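Local coordinates for protein CDP-glucose-4,6-dehydratase (Yersinia pseudotuberculosis, PDB 1RKX) that catalyses the 4,6-dehydration of CDP-D-glucose as an NAD-binding enzyme of the short-chain dehydrogenase/reductase family, at residues C[205-210]-C[270-275]; C[212-215]-C[220-223]. One frame throughout, in Å; residues are numbered along the deposited sequence.

Interaction 1 of 2, residues C[205-210]-C[270-275]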
loop_
_atom_site.group_PDB
_atom_site.type_symbol
_atom_site.label_atom_id
_atom_site.label_comp_id
_atom_site.label_asym_id
_atom_site.label_seq_id
_atom_site.Cartn_x
_atom_site.Cartn_y
_atom_site.Cartn_z
ATOM N N ASP C 205 -32.843 2.074 17.861
ATOM C CA ASP C 205 -32.560 2.287 16.450
ATOM C C ASP C 205 -31.600 1.280 15.823
ATOM O O ASP C 205 -30.602 1.651 15.202
ATOM C CB ASP C 205 -32.040 3.709 16.245
ATOM C CG ASP C 205 -33.032 4.763 16.710
ATOM O OD1 ASP C 205 -34.165 4.786 16.183
ATOM O OD2 ASP C 205 -32.682 5.565 17.601
ATOM N N ARG C 206 -31.910 0.003 16.012
ATOM C CA ARG C 206 -31.142 -1.091 15.438
ATOM C C ARG C 206 -32.222 -1.932 14.778
ATOM O O ARG C 206 -33.224 -2.273 15.413
ATOM C CB ARG C 206 -30.396 -1.871 16.523
ATOM C CG ARG C 206 -29.187 -1.115 17.060
ATOM C CD ARG C 206 -28.304 -1.983 17.942
ATOM N NE ARG C 206 -27.105 -1.267 18.377
ATOM C CZ ARG C 206 -26.190 -1.766 19.204
ATOM N NH1 ARG C 206 -26.331 -2.991 19.695
ATOM N NH2 ARG C 206 -25.134 -1.037 19.547
ATOM N N ILE C 207 -32.028 -2.246 13.504
ATOM C CA ILE C 207 -33.033 -2.976 12.744
ATOM C C ILE C 207 -33.612 -4.247 13.352
ATOM O O ILE C 207 -34.833 -4.386 13.419
ATOM C CB ILE C 207 -32.543 -3.292 11.313
ATOM C CG1 ILE C 207 -31.388 -4.280 11.352
ATOM C CG2 ILE C 207 -32.097 -2.011 10.626
ATOM C CD1 ILE C 207 -31.112 -4.884 10.002
ATOM N N VAL C 208 -32.775 -5.177 13.795
ATOM C CA VAL C 208 -33.327 -6.401 14.364
ATOM C C VAL C 208 -34.160 -6.091 15.606
ATOM O O VAL C 208 -35.291 -6.552 15.723
ATOM C CB VAL C 208 -32.229 -7.422 14.695
ATOM C CG1 VAL C 208 -32.837 -8.641 15.382
ATOM C CG2 VAL C 208 -31.537 -7.849 13.416
ATOM N N PRO C 209 -33.615 -5.310 16.552
ATOM C CA PRO C 209 -34.406 -4.995 17.750
ATOM C C PRO C 209 -35.699 -4.258 17.395
ATOM O O PRO C 209 -36.758 -4.538 17.957
ATOM C CB PRO C 209 -33.457 -4.132 18.568
ATOM C CG PRO C 209 -32.125 -4.735 18.246
ATOM C CD PRO C 209 -32.209 -4.912 16.740
ATOM N N ASP C 210 -35.612 -3.315 16.460
ATOM C CA ASP C 210 -36.793 -2.563 16.050
ATOM C C ASP C 210 -37.817 -3.454 15.366
ATOM O O ASP C 210 -39.018 -3.216 15.473
ATOM C CB ASP C 210 -36.416 -1.413 15.116
ATOM C CG ASP C 210 -35.702 -0.294 15.836
ATOM O OD1 ASP C 210 -35.846 -0.203 17.074
ATOM O OD2 ASP C 210 -35.012 0.503 15.166
ATOM N N THR C 270 -26.955 -10.624 3.189
ATOM C CA THR C 270 -28.369 -10.512 2.858
ATOM C C THR C 270 -28.905 -9.107 3.114
ATOM O O THR C 270 -28.655 -8.524 4.168
ATOM C CB THR C 270 -29.195 -11.504 3.705
ATOM O OG1 THR C 270 -28.610 -12.812 3.618
ATOM C CG2 THR C 270 -30.633 -11.552 3.221
ATOM N N PRO C 271 -29.654 -8.543 2.149
ATOM C CA PRO C 271 -30.218 -7.198 2.307
ATOM C C PRO C 271 -31.260 -7.191 3.425
ATOM O O PRO C 271 -31.643 -8.251 3.920
ATOM C CB PRO C 271 -30.822 -6.918 0.932
ATOM C CG PRO C 271 -31.241 -8.277 0.473
ATOM C CD PRO C 271 -30.047 -9.125 0.853
ATOM N N VAL C 272 -31.722 -6.008 3.819
ATOM C CA VAL C 272 -32.692 -5.911 4.902
ATOM C C VAL C 272 -34.098 -6.391 4.559
ATOM O O VAL C 272 -34.752 -7.028 5.386
ATOM C CB VAL C 272 -32.784 -4.470 5.453
ATOM C CG1 VAL C 272 -31.413 -3.994 5.881
ATOM C CG2 VAL C 272 -33.369 -3.550 4.414
ATOM N N LYS C 273 -34.573 -6.090 3.355
ATOM C CA LYS C 273 -35.912 -6.520 2.967
ATOM C C LYS C 273 -36.045 -8.025 3.170
ATOM O O LYS C 273 -37.036 -8.503 3.724
ATOM C CB LYS C 273 -36.196 -6.170 1.501
ATOM C CG LYS C 273 -37.645 -6.409 1.089
ATOM C CD LYS C 273 -37.912 -5.993 -0.352
ATOM C CE LYS C 273 -37.206 -6.903 -1.346
ATOM N NZ LYS C 273 -37.719 -8.301 -1.289
ATOM N N ASN C 274 -35.035 -8.768 2.728
ATOM C CA ASN C 274 -35.039 -10.218 2.865
ATOM C C ASN C 274 -35.062 -10.603 4.340
ATOM O O ASN C 274 -35.789 -11.509 4.742
ATOM C CB ASN C 274 -33.800 -10.815 2.195
ATOM C CG ASN C 274 -33.828 -12.333 2.159
ATOM O OD1 ASN C 274 -32.894 -12.971 1.674
ATOM N ND2 ASN C 274 -34.905 -12.921 2.671
ATOM N N ILE C 275 -34.257 -9.911 5.140
ATOM C CA ILE C 275 -34.192 -10.166 6.574
ATOM C C ILE C 275 -35.580 -10.038 7.200
ATOM O O ILE C 275 -36.045 -10.945 7.896
ATOM C CB ILE C 275 -33.240 -9.170 7.261
ATOM C CG1 ILE C 275 -31.791 -9.508 6.891
ATOM C CG2 ILE C 275 -33.448 -9.201 8.768
ATOM C CD1 ILE C 275 -30.784 -8.489 7.389
#

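Interaction 2 of 2, residues C[212-215]-C[220-223]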
loop_
_atom_site.group_PDB
_atom_site.type_symbol
_atom_site.label_atom_id
_atom_site.label_comp_id
_atom_site.label_asym_id
_atom_site.label_seq_id
_atom_site.Cartn_x
_atom_site.Cartn_y
_atom_site.Cartn_z
ATOM N N LEU C 212 -38.353 -6.563 16.092
ATOM C CA LEU C 212 -38.977 -7.301 17.180
ATOM C C LEU C 212 -39.963 -6.417 17.948
ATOM O O LEU C 212 -41.007 -6.891 18.398
ATOM C CB LEU C 212 -37.893 -7.861 18.112
ATOM C CG LEU C 212 -36.998 -8.934 17.467
ATOM C CD1 LEU C 212 -35.795 -9.240 18.353
ATOM C CD2 LEU C 212 -37.820 -10.188 17.218
ATOM N N ARG C 213 -39.639 -5.134 18.084
ATOM C CA ARG C 213 -40.522 -4.205 18.783
ATOM C C ARG C 213 -41.820 -4.038 17.999
ATOM O O ARG C 213 -42.895 -3.876 18.579
ATOM C CB ARG C 213 -39.853 -2.836 18.954
ATOM C CG ARG C 213 -38.690 -2.803 19.935
ATOM C CD ARG C 213 -38.319 -1.363 20.273
ATOM N NE ARG C 213 -37.210 -1.264 21.221
ATOM C CZ ARG C 213 -35.921 -1.335 20.892
ATOM N NH1 ARG C 213 -35.555 -1.507 19.627
ATOM N NH2 ARG C 213 -34.993 -1.233 21.833
ATOM N N ALA C 214 -41.711 -4.067 16.675
ATOM C CA ALA C 214 -42.881 -3.931 15.819
ATOM C C ALA C 214 -43.744 -5.184 15.954
ATOM O O ALA C 214 -44.951 -5.094 16.187
ATOM C CB ALA C 214 -42.451 -3.744 14.368
ATOM N N PHE C 215 -43.116 -6.348 15.799
ATOM C CA PHE C 215 -43.817 -7.624 15.911
ATOM C C PHE C 215 -44.478 -7.687 17.280
ATOM O O PHE C 215 -45.626 -8.109 17.425
ATOM C CB PHE C 215 -42.830 -8.789 15.775
ATOM C CG PHE C 215 -42.299 -8.990 14.380
ATOM C CD1 PHE C 215 -41.385 -10.005 14.119
ATOM C CD2 PHE C 215 -42.723 -8.187 13.325
ATOM C CE1 PHE C 215 -40.901 -10.221 12.829
ATOM C CE2 PHE C 215 -42.245 -8.393 12.030
ATOM C CZ PHE C 215 -41.334 -9.413 11.784
ATOM N N PRO C 220 -46.889 -2.970 11.998
ATOM C CA PRO C 220 -46.087 -3.273 10.810
ATOM C C PRO C 220 -44.715 -2.623 10.948
ATOM O O PRO C 220 -44.612 -1.470 11.364
ATOM C CB PRO C 220 -46.901 -2.652 9.675
ATOM C CG PRO C 220 -48.307 -2.709 10.193
ATOM C CD PRO C 220 -48.133 -2.276 11.625
ATOM N N VAL C 221 -43.662 -3.358 10.615
ATOM C CA VAL C 221 -42.326 -2.794 10.706
ATOM C C VAL C 221 -42.057 -1.978 9.446
ATOM O O VAL C 221 -42.186 -2.474 8.327
ATOM C CB VAL C 221 -41.247 -3.893 10.871
ATOM C CG1 VAL C 221 -41.327 -4.887 9.733
ATOM C CG2 VAL C 221 -39.865 -3.256 10.935
ATOM N N ILE C 222 -41.705 -0.711 9.641
ATOM C CA ILE C 222 -41.424 0.187 8.531
ATOM C C ILE C 222 -39.976 0.034 8.088
ATOM O O ILE C 222 -39.060 0.047 8.911
ATOM C CB ILE C 222 -41.657 1.655 8.928
ATOM C CG1 ILE C 222 -43.074 1.826 9.479
ATOM C CG2 ILE C 222 -41.444 2.556 7.720
ATOM C CD1 ILE C 222 -43.360 3.217 10.007
ATOM N N ILE C 223 -39.778 -0.104 6.783
ATOM C CA ILE C 223 -38.442 -0.260 6.229
ATOM C C ILE C 223 -38.049 0.963 5.415
ATOM O O ILE C 223 -38.849 1.475 4.632
ATOM C CB ILE C 223 -38.367 -1.493 5.309
ATOM C CG1 ILE C 223 -38.697 -2.756 6.102
ATOM C CG2 ILE C 223 -36.982 -1.593 4.684
ATOM C CD1 ILE C 223 -38.599 -4.022 5.285
#

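Interaction 1 of 2, residues C[205-210]-C[270-275]
Ile207, Val272 and Ile275 meet through methyl groups alone, and no ring, amide or other flat group of 205-210 or 270-275 takes part. Among the neighbours, Trp232 of strand 229-234 touches both Ile207 and Ile275. CD1 of Ile207 does the reaching. Chi1 of 67° sets CG1 between the backbone N and the carbonyl carbon, and chi2 of 165° sets CD1 anti to CA. The CB of Ile207 points toward 270-275, and the extended chain carries CD1 on to two residues. Ile207 CD1 lies 4.2 Å from Val272 CG1. A second, looser approach brings Ile207 CD1 to 4.5 Å from Ile275 CD1. Val272 and Ile275 are buried, while Ile207 stays partly exposed. The two segments bury 106 Å² between them, and the CA atoms of Ile207 and Val272 are 8.4 Å apart. Both sides are first helical turns. Arg206, seen to bind NAD in a structure of this protein, is the N-cap of helix 207-216, and Pro271 holds that position for helix 272-283. The contact therefore joins two helix starts beside strand 229-234. Helix 322-338 packs nearby, with Ile329 against Val208 and with Leu322 and Leu326 against Ile275.

Interaction 2 of 2, residues C[212-215]-C[220-223]
Val221 faces Ala214 and Phe215 across the turn that links helix 207-216 to strand 221-222. Its CB begins the contact: Val221 CB sits 3.7 Å from Ala214 CB. Ala214 CB is 3.8 Å from Val221 CA, so the alanine meets the base of the valine most closely. The two valine methyls then part. Val221 CG1 lies between the backbone N and the carbonyl carbon, chi1 56°, and turns to the phenylalanine. Val221 CG1 is 4.3 Å from Phe215 CE2 and meets the ring obliquely. Val221 CG2 is anti to the backbone N and remains beside the alanine, 4.3 Å from Ala214 CB. The Phe215 CB points away from the strand, but the far end of the ring lies nearer the valine. Ala214 CB also reaches the main chain, 4.3 Å from Pro220 C. Because alanine is so small, helix and strand can come close, with the CA atoms of Ala214 and Val221 only 5.3 Å apart. Val221 also has backbone hydrogen bonds to Ser288 and Gln290, and Trp283 meets the Phe215 ring. The side chains that meet are all apolar, so the contact rests on close packing and burial of hydrocarbon, without directional bonds.

How the interactions relate
From the N-terminal side, the chain enters helix 207-216 just after Arg206. It turns and runs back as strand 221-222, and interaction 2 closes this short loop of four residues. The chain then goes through strand 229-234, helix 236-251 and strand 259-261, the last an outermost strand of the large parallel sheet. At 270-275 it returns to the start of helix 207-216, and interaction 1 closes the longer loop of 59 residues. The short loop falls wholly within the long one. Helix 207-216 serves both contacts, and their centres are 9 Å apart. They also touch directly: Val272 CG2 is 4.1 Å from Ile223 CG2. Helix 272-283 packs against helix 207-216 and, through Val276, against Val221 of strand 221-222.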